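Local atomic coordinates of ketosynthase (Streptomyces sp. MSC090213JE08, PDB entry 6KXD), a protein that probably catalyses the decarboxylative condensation of malonyl-ACP with an acyl-ACP to give 3-oxoacyl-ACP, as the ketosynthase of a ketosynthase/chain length factor in a highly reducing type II polyketide synthase. Residues Q292-F297 against V385-N390; D296-H301 against P325-V330. One frame throughout, in Å; residues are numbered along the deposited sequence.

Interaction 1: Q292-F297 against V385-N390; sequences QEEIDF and VRIVQN
The Phe297 ring overlaps the two methyl groups of Val388. Val388 CG1 lies over one face, 3.6 Å from the Phe297 ring centroid and 18° off the normal, a CH-pi contact displaced toward the rim; Val388 CG2 meets Phe297 CE1 at 3.4 Å. For this the ring is held at chi1 77°, its CG between the backbone N and the carbonyl carbon. The valine is turned to suit, with CG1 trans to its own N.

Asp296 makes the polar half of the contact. Its OD2 accepts two successive backbone N-H groups, from Arg386 N at 2.6 Å and from Ile387 N at 2.9 Å. Arg386 N comes from above the carboxylate plane and Ile387 N on the anti side, somewhat out of it; two N-H groups on one oxygen restrict how the carboxylate can turn. The other oxygen, Asp296 OD1, reaches Arg386 NH2 at 3.5 Å in a long salt bridge, close to the guanidinium plane, with the two flat groups 30° apart. The stronger partner of this guanidinium is Asp384, which forms a salt bridge with Arg386 NE. Two backbone bonds join the main chains: Asp296 N to Ile387 O, 2.9 Å, and Gln389 N to Phe297 O, 3.1 Å, the latter in the carbonyl plane.

On the flank away from the phenyl ring, Ile295 CD1 presses on Ile387 CG2 at 3.4 Å, tighter than ordinary van der Waals contact, the two side chains crossing at about a right angle. Leu285 of helix 274-288 also touches Ile295, while Ala352 and Ile353 of helix 341-355 back Phe297 and Val388 respectively. The loop after helix 274-288 is thus fastened to strand 387-394, with one helix on each face, an arrangement characteristic of the layered alpha/beta thiolase fold of ketosynthases.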
ATOM      1  N   GLN A 292       0.779 -29.337  -3.061  1.00 61.30           N
ATOM      2  CA  GLN A 292       1.971 -29.232  -2.236  1.00 58.36           C
ATOM      3  C   GLN A 292       3.151 -29.958  -2.915  1.00 61.81           C
ATOM      4  O   GLN A 292       4.267 -29.450  -2.906  1.00 58.23           O
ATOM      5  CB  GLN A 292       1.721 -29.814  -0.845  1.00 64.82           C
ATOM      6  CG  GLN A 292       1.031 -28.859   0.118  1.00 67.22           C
ATOM      7  CD  GLN A 292      -0.463 -29.060   0.238  1.00 67.15           C
ATOM      8  OE1 GLN A 292      -1.181 -29.217  -0.743  1.00 62.74           O
ATOM      9  NE2 GLN A 292      -0.960 -28.994   1.461  1.00 74.15           N
ATOM     10  N   GLU A 293       2.884 -31.141  -3.495  1.00 69.97           N
ATOM     11  CA  GLU A 293       3.895 -32.015  -4.179  1.00 78.90           C
ATOM     12  C   GLU A 293       4.686 -31.240  -5.238  1.00 72.60           C
ATOM     13  O   GLU A 293       5.881 -31.466  -5.396  1.00 77.67           O
ATOM     14  CB  GLU A 293       3.248 -33.214  -4.892  1.00 78.68           C
ATOM     15  CG  GLU A 293       2.757 -34.300  -3.949  1.00 86.76           C
ATOM     16  CD  GLU A 293       1.396 -34.009  -3.345  1.00 86.61           C
ATOM     17  OE1 GLU A 293       0.411 -34.068  -4.095  1.00 88.02           O
ATOM     18  OE2 GLU A 293       1.333 -33.674  -2.143  1.00 87.73           O
ATOM     19  N   GLU A 294       4.001 -30.369  -5.988  1.00 69.29           N
ATOM     20  CA  GLU A 294       4.560 -29.799  -7.212  1.00 66.48           C
ATOM     21  C   GLU A 294       5.471 -28.611  -6.891  1.00 59.62           C
ATOM     22  O   GLU A 294       6.097 -28.065  -7.787  1.00 62.71           O
ATOM     23  CB  GLU A 294       3.476 -29.318  -8.180  1.00 67.79           C
ATOM     24  CG  GLU A 294       2.361 -30.307  -8.456  1.00 66.93           C
ATOM     25  CD  GLU A 294       1.380 -29.775  -9.485  1.00 72.85           C
ATOM     26  OE1 GLU A 294       1.817 -29.493 -10.610  1.00 75.41           O
ATOM     27  OE2 GLU A 294       0.195 -29.591  -9.150  1.00 76.96           O
ATOM     28  N   ILE A 295       5.544 -28.202  -5.618  1.00 63.46           N
ATOM     29  CA  ILE A 295       6.393 -27.066  -5.236  1.00 58.98           C
ATOM     30  C   ILE A 295       7.848 -27.536  -5.091  1.00 52.83           C
ATOM     31  O   ILE A 295       8.172 -28.397  -4.278  1.00 49.95           O
ATOM     32  CB  ILE A 295       5.878 -26.382  -3.958  1.00 54.55           C
ATOM     33  CG1 ILE A 295       4.468 -25.802  -4.152  1.00 52.94           C
ATOM     34  CG2 ILE A 295       6.900 -25.354  -3.482  1.00 55.35           C
ATOM     35  CD1 ILE A 295       4.340 -24.758  -5.241  1.00 52.86           C
ATOM     36  N   ASP A 296       8.737 -26.918  -5.874  1.00 57.62           N
ATOM     37  CA  ASP A 296      10.141 -27.288  -5.912  1.00 55.28           C
ATOM     38  C   ASP A 296      10.889 -26.681  -4.736  1.00 58.64           C
ATOM     39  O   ASP A 296      11.706 -27.347  -4.140  1.00 60.41           O
ATOM     40  CB  ASP A 296      10.729 -26.941  -7.276  1.00 59.12           C
ATOM     41  CG  ASP A 296      10.045 -27.811  -8.312  1.00 61.07           C
ATOM     42  OD1 ASP A 296       9.946 -29.034  -8.045  1.00 64.81           O
ATOM     43  OD2 ASP A 296       9.520 -27.264  -9.299  1.00 57.45           O
ATOM     44  N   PHE A 297      10.622 -25.412  -4.411  1.00 56.54           N
ATOM     45  CA  PHE A 297      11.113 -24.846  -3.164  1.00 53.66           C
ATOM     46  C   PHE A 297      10.227 -23.655  -2.759  1.00 47.49           C
ATOM     47  O   PHE A 297       9.474 -23.117  -3.551  1.00 51.85           O
ATOM     48  CB  PHE A 297      12.608 -24.486  -3.232  1.00 53.68           C
ATOM     49  CG  PHE A 297      12.963 -23.226  -3.980  1.00 49.72           C
ATOM     50  CD1 PHE A 297      13.079 -23.234  -5.359  1.00 53.72           C
ATOM     51  CD2 PHE A 297      13.119 -22.021  -3.311  1.00 53.81           C
ATOM     52  CE1 PHE A 297      13.394 -22.074  -6.048  1.00 54.89           C
ATOM     53  CE2 PHE A 297      13.408 -20.853  -4.000  1.00 51.14           C
ATOM     54  CZ  PHE A 297      13.576 -20.888  -5.364  1.00 58.95           C
ATOM     55  N   VAL A 385      13.770 -26.726 -11.161  1.00 70.41           N
ATOM     56  CA  VAL A 385      12.799 -25.869 -10.477  1.00 64.28           C
ATOM     57  C   VAL A 385      11.754 -25.421 -11.500  1.00 54.52           C
ATOM     58  O   VAL A 385      12.027 -24.647 -12.407  1.00 58.55           O
ATOM     59  CB  VAL A 385      13.505 -24.696  -9.783  1.00 69.26           C
ATOM     60  CG1 VAL A 385      14.602 -25.173  -8.850  1.00 70.00           C
ATOM     61  CG2 VAL A 385      14.080 -23.724 -10.774  1.00 77.48           C
ATOM     62  N   ARG A 386      10.540 -25.949 -11.352  1.00 60.15           N
ATOM     63  CA  ARG A 386       9.441 -25.641 -12.248  1.00 63.85           C
ATOM     64  C   ARG A 386       8.428 -24.701 -11.554  1.00 55.58           C
ATOM     65  O   ARG A 386       7.829 -23.892 -12.228  1.00 54.23           O
ATOM     66  CB  ARG A 386       8.769 -26.929 -12.744  1.00 72.80           C
ATOM     67  CG  ARG A 386       9.657 -27.847 -13.582  1.00 81.23           C
ATOM     68  CD  ARG A 386       9.192 -29.299 -13.515  1.00 91.26           C
ATOM     69  NE  ARG A 386       9.328 -29.878 -12.170  1.00102.09           N
ATOM     70  CZ  ARG A 386       8.675 -30.953 -11.719  1.00100.50           C
ATOM     71  NH1 ARG A 386       7.920 -31.664 -12.540  1.00 91.93           N
ATOM     72  NH2 ARG A 386       8.769 -31.309 -10.447  1.00 93.80           N
ATOM     73  N   ILE A 387       8.225 -24.856 -10.238  1.00 60.31           N
ATOM     74  CA  ILE A 387       7.186 -24.132  -9.497  1.00 59.01           C
ATOM     75  C   ILE A 387       7.775 -23.717  -8.149  1.00 56.61           C
ATOM     76  O   ILE A 387       8.386 -24.534  -7.446  1.00 57.69           O
ATOM     77  CB  ILE A 387       5.903 -24.985  -9.360  1.00 58.83           C
ATOM     78  CG1 ILE A 387       5.392 -25.443 -10.733  1.00 55.83           C
ATOM     79  CG2 ILE A 387       4.827 -24.237  -8.572  1.00 58.86           C
ATOM     80  CD1 ILE A 387       4.093 -26.222 -10.697  1.00 53.73           C
ATOM     81  N   VAL A 388       7.618 -22.430  -7.807  1.00 50.56           N
ATOM     82  CA  VAL A 388       8.225 -21.885  -6.622  1.00 47.82           C
ATOM     83  C   VAL A 388       7.182 -21.055  -5.859  1.00 47.70           C
ATOM     84  O   VAL A 388       6.358 -20.397  -6.446  1.00 52.50           O
ATOM     85  CB  VAL A 388       9.468 -21.047  -6.955  1.00 51.47           C
ATOM     86  CG1 VAL A 388      10.129 -20.515  -5.698  1.00 51.26           C
ATOM     87  CG2 VAL A 388      10.469 -21.818  -7.799  1.00 55.40           C
ATOM     88  N   GLN A 389       7.207 -21.199  -4.538  1.00 50.10           N
ATOM     89  CA  GLN A 389       6.398 -20.412  -3.615  1.00 52.31           C
ATOM     90  C   GLN A 389       7.287 -19.331  -2.988  1.00 52.88           C
ATOM     91  O   GLN A 389       8.381 -19.571  -2.516  1.00 45.18           O
ATOM     92  CB  GLN A 389       5.742 -21.338  -2.597  1.00 49.84           C
ATOM     93  CG  GLN A 389       5.091 -20.617  -1.433  1.00 48.91           C
ATOM     94  CD  GLN A 389       4.534 -21.627  -0.458  1.00 50.47           C
ATOM     95  OE1 GLN A 389       3.996 -22.655  -0.852  1.00 57.33           O
ATOM     96  NE2 GLN A 389       4.659 -21.343   0.820  1.00 48.45           N
ATOM     97  N   ASN A 390       6.798 -18.095  -3.032  1.00 43.72           N
ATOM     98  CA  ASN A 390       7.463 -17.013  -2.380  1.00 45.88           C
ATOM     99  C   ASN A 390       6.565 -16.475  -1.275  1.00 47.44           C
ATOM    100  O   ASN A 390       5.519 -15.906  -1.566  1.00 44.34           O
ATOM    101  CB  ASN A 390       7.752 -15.899  -3.384  1.00 46.04           C
ATOM    102  CG  ASN A 390       8.547 -14.744  -2.824  1.00 50.79           C
ATOM    103  OD1 ASN A 390       9.605 -14.952  -2.211  1.00 46.25           O
ATOM    104  ND2 ASN A 390       8.072 -13.526  -3.080  1.00 45.85           N
TER

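Interaction 2: D296-H301 against P325-V330; sequences DFISAH and PRTVAV
Ile298 and Pro325 form the dense end of this contact: Ile298 CD1 sits 3.3 Å from Pro325 CG, closer than carbons normally approach. Beside it, Thr327 OG1 lies 3.6 Å from Ile298 CD1 and donates to Pro325 O at 2.9 Å, arriving from above that carbonyl's plane. Thr327 CG2, trans to the backbone N (chi1 -63° for OG1), lies against Ala300 CB. The main chains are joined in parallel by nearly linear bonds from Ile298 N to Arg326 O, Val328 N to Ile298 O and Ala300 N to Val328 O, the last only 2.7 Å.

Replacing Thr327 by an alanine would probably leave Pro325 O without its hydroxyl donor and open a gap beside Ile298 and Ala300.

The Phe297 face is looser, with Phe297 CE2 and Val328 CG2 3.8 Å apart. Beyond it the backbones part, and a water fills in, accepting from Val330 N and donating to Ala300 O and Ser299 OG; the main partner of Ser299 OG is Asn390 OD1 of strand 387-394. Helix 306-320, the crossover between these two strands, covers Ile298 and Thr327 through Ile316, whereas Ile358 of strand 357-358 lies over Phe297, Arg326 and Val328.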
ATOM      1  N   ASP A 296       8.737 -26.918  -5.874  1.00 57.62           N
ATOM      2  CA  ASP A 296      10.141 -27.288  -5.912  1.00 55.28           C
ATOM      3  C   ASP A 296      10.889 -26.681  -4.736  1.00 58.64           C
ATOM      4  O   ASP A 296      11.706 -27.347  -4.140  1.00 60.41           O
ATOM      5  CB  ASP A 296      10.729 -26.941  -7.276  1.00 59.12           C
ATOM      6  CG  ASP A 296      10.045 -27.811  -8.312  1.00 61.07           C
ATOM      7  OD1 ASP A 296       9.946 -29.034  -8.045  1.00 64.81           O
ATOM      8  OD2 ASP A 296       9.520 -27.264  -9.299  1.00 57.45           O
ATOM      9  N   PHE A 297      10.622 -25.412  -4.411  1.00 56.54           N
ATOM     10  CA  PHE A 297      11.113 -24.846  -3.164  1.00 53.66           C
ATOM     11  C   PHE A 297      10.227 -23.655  -2.759  1.00 47.49           C
ATOM     12  O   PHE A 297       9.474 -23.117  -3.551  1.00 51.85           O
ATOM     13  CB  PHE A 297      12.608 -24.486  -3.232  1.00 53.68           C
ATOM     14  CG  PHE A 297      12.963 -23.226  -3.980  1.00 49.72           C
ATOM     15  CD1 PHE A 297      13.079 -23.234  -5.359  1.00 53.72           C
ATOM     16  CD2 PHE A 297      13.119 -22.021  -3.311  1.00 53.81           C
ATOM     17  CE1 PHE A 297      13.394 -22.074  -6.048  1.00 54.89           C
ATOM     18  CE2 PHE A 297      13.408 -20.853  -4.000  1.00 51.14           C
ATOM     19  CZ  PHE A 297      13.576 -20.888  -5.364  1.00 58.95           C
ATOM     20  N   ILE A 298      10.321 -23.326  -1.480  1.00 55.83           N
ATOM     21  CA  ILE A 298       9.728 -22.161  -0.895  1.00 51.08           C
ATOM     22  C   ILE A 298      10.841 -21.153  -0.704  1.00 45.27           C
ATOM     23  O   ILE A 298      11.884 -21.480  -0.105  1.00 50.58           O
ATOM     24  CB  ILE A 298       9.051 -22.518   0.437  1.00 45.96           C
ATOM     25  CG1 ILE A 298       7.973 -23.575   0.229  1.00 47.39           C
ATOM     26  CG2 ILE A 298       8.543 -21.255   1.135  1.00 48.87           C
ATOM     27  CD1 ILE A 298       7.558 -24.319   1.482  1.00 48.70           C
ATOM     28  N   SER A 299      10.625 -19.943  -1.226  1.00 47.32           N
ATOM     29  CA  SER A 299      11.360 -18.763  -0.828  1.00 45.30           C
ATOM     30  C   SER A 299      10.644 -18.193   0.407  1.00 47.94           C
ATOM     31  O   SER A 299       9.533 -17.623   0.306  1.00 45.34           O
ATOM     32  CB  SER A 299      11.427 -17.737  -1.943  1.00 44.69           C
ATOM     33  OG  SER A 299      11.926 -16.497  -1.452  1.00 48.52           O
ATOM     34  N   ALA A 300      11.249 -18.422   1.565  1.00 44.43           N
ATOM     35  CA  ALA A 300      10.681 -18.147   2.850  1.00 46.28           C
ATOM     36  C   ALA A 300      10.715 -16.644   3.120  1.00 48.40           C
ATOM     37  O   ALA A 300      11.570 -15.957   2.605  1.00 44.63           O
ATOM     38  CB  ALA A 300      11.426 -18.893   3.917  1.00 44.23           C
ATOM     39  N   HIS A 301       9.763 -16.172   3.924  1.00 46.42           N
ATOM     40  CA  HIS A 301       9.831 -14.841   4.497  1.00 48.30           C
ATOM     41  C   HIS A 301      11.125 -14.737   5.299  1.00 47.95           C
ATOM     42  O   HIS A 301      11.874 -13.747   5.217  1.00 45.23           O
ATOM     43  CB  HIS A 301       8.609 -14.548   5.364  1.00 45.04           C
ATOM     44  CG  HIS A 301       8.667 -13.202   6.011  1.00 41.68           C
ATOM     45  ND1 HIS A 301       8.796 -12.028   5.287  1.00 45.67           N
ATOM     46  CD2 HIS A 301       8.572 -12.843   7.301  1.00 47.45           C
ATOM     47  CE1 HIS A 301       8.830 -11.027   6.144  1.00 44.38           C
ATOM     48  NE2 HIS A 301       8.673 -11.500   7.363  1.00 48.90           N
ATOM     49  N   PRO A 325       8.932 -28.888   1.073  1.00 67.18           N
ATOM     50  CA  PRO A 325       9.977 -28.671   0.078  1.00 59.11           C
ATOM     51  C   PRO A 325      11.129 -27.916   0.744  1.00 59.96           C
ATOM     52  O   PRO A 325      11.008 -27.419   1.890  1.00 52.24           O
ATOM     53  CB  PRO A 325       9.285 -27.852  -1.018  1.00 66.31           C
ATOM     54  CG  PRO A 325       8.214 -27.095  -0.260  1.00 69.26           C
ATOM     55  CD  PRO A 325       7.759 -28.022   0.854  1.00 66.20           C
ATOM     56  N   ARG A 326      12.250 -27.857   0.030  1.00 54.34           N
ATOM     57  CA  ARG A 326      13.361 -27.047   0.445  1.00 50.04           C
ATOM     58  C   ARG A 326      12.864 -25.615   0.645  1.00 50.63           C
ATOM     59  O   ARG A 326      12.110 -25.122  -0.170  1.00 49.36           O
ATOM     60  CB  ARG A 326      14.474 -27.087  -0.604  1.00 54.10           C
ATOM     61  CG  ARG A 326      15.300 -28.363  -0.529  1.00 59.03           C
ATOM     62  CD  ARG A 326      16.177 -28.592  -1.734  1.00 66.80           C
ATOM     63  NE  ARG A 326      15.415 -28.981  -2.904  1.00 70.11           N
ATOM     64  CZ  ARG A 326      15.969 -29.420  -4.029  1.00 79.61           C
ATOM     65  NH1 ARG A 326      17.280 -29.597  -4.078  1.00 74.45           N
ATOM     66  NH2 ARG A 326      15.221 -29.675  -5.091  1.00 78.49           N
ATOM     67  N   THR A 327      13.314 -24.993   1.725  1.00 50.76           N
ATOM     68  CA  THR A 327      12.826 -23.734   2.181  1.00 51.81           C
ATOM     69  C   THR A 327      14.047 -22.853   2.457  1.00 47.48           C
ATOM     70  O   THR A 327      14.767 -23.046   3.401  1.00 52.73           O
ATOM     71  CB  THR A 327      11.902 -23.922   3.394  1.00 45.56           C
ATOM     72  OG1 THR A 327      10.776 -24.684   2.969  1.00 46.55           O
ATOM     73  CG2 THR A 327      11.478 -22.611   4.021  1.00 53.87           C
ATOM     74  N   VAL A 328      14.215 -21.834   1.624  1.00 47.29           N
ATOM     75  CA  VAL A 328      15.364 -20.986   1.637  1.00 44.90           C
ATOM     76  C   VAL A 328      14.956 -19.548   1.962  1.00 52.81           C
ATOM     77  O   VAL A 328      13.817 -19.142   1.705  1.00 51.53           O
ATOM     78  CB  VAL A 328      16.079 -21.050   0.277  1.00 47.29           C
ATOM     79  CG1 VAL A 328      16.264 -22.489  -0.166  1.00 49.84           C
ATOM     80  CG2 VAL A 328      15.371 -20.250  -0.805  1.00 46.27           C
ATOM     81  N   ALA A 329      15.918 -18.805   2.500  1.00 49.12           N
ATOM     82  CA  ALA A 329      15.739 -17.443   2.973  1.00 47.25           C
ATOM     83  C   ALA A 329      16.739 -16.503   2.275  1.00 51.32           C
ATOM     84  O   ALA A 329      17.841 -16.291   2.731  1.00 45.07           O
ATOM     85  CB  ALA A 329      15.857 -17.394   4.470  1.00 47.44           C
ATOM     86  N   VAL A 330      16.260 -15.845   1.212  1.00 49.43           N
ATOM     87  CA  VAL A 330      16.980 -14.829   0.426  1.00 49.87           C
ATOM     88  C   VAL A 330      17.467 -13.675   1.298  1.00 46.20           C
ATOM     89  O   VAL A 330      18.498 -13.065   1.002  1.00 47.77           O
ATOM     90  CB  VAL A 330      16.066 -14.346  -0.723  1.00 49.86           C
ATOM     91  CG1 VAL A 330      16.620 -13.133  -1.458  1.00 60.70           C
ATOM     92  CG2 VAL A 330      15.797 -15.476  -1.698  1.00 53.91           C
TER
HETATM   93  O   HOH W   1      13.286 -15.722   0.762  1.00 48.58           O

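In the fold
Following the chain, helix 274-288 leads into 292-297, and the overlapping segment 296-301 opens interaction 2; Asp296 and Phe297 belong to both contacts. Interaction 2 closes first, across 23 intervening residues that include helix 306-320. Interaction 1 closes later, across 87 residues, so the shorter loop falls within the longer one, the two overlapping at their start. Strand 297-299 pairs in parallel with both 326-328 and 387-394 and so lies between them; the centres of the two contacts are about 9 Å apart. Gln389 O to Ser299 N, 2.6 Å, is a probable hydrogen bond between them. Strand 398-405 continues the sheet antiparallel beyond 387-394, tying the beta-alpha-beta unit to the chain's end.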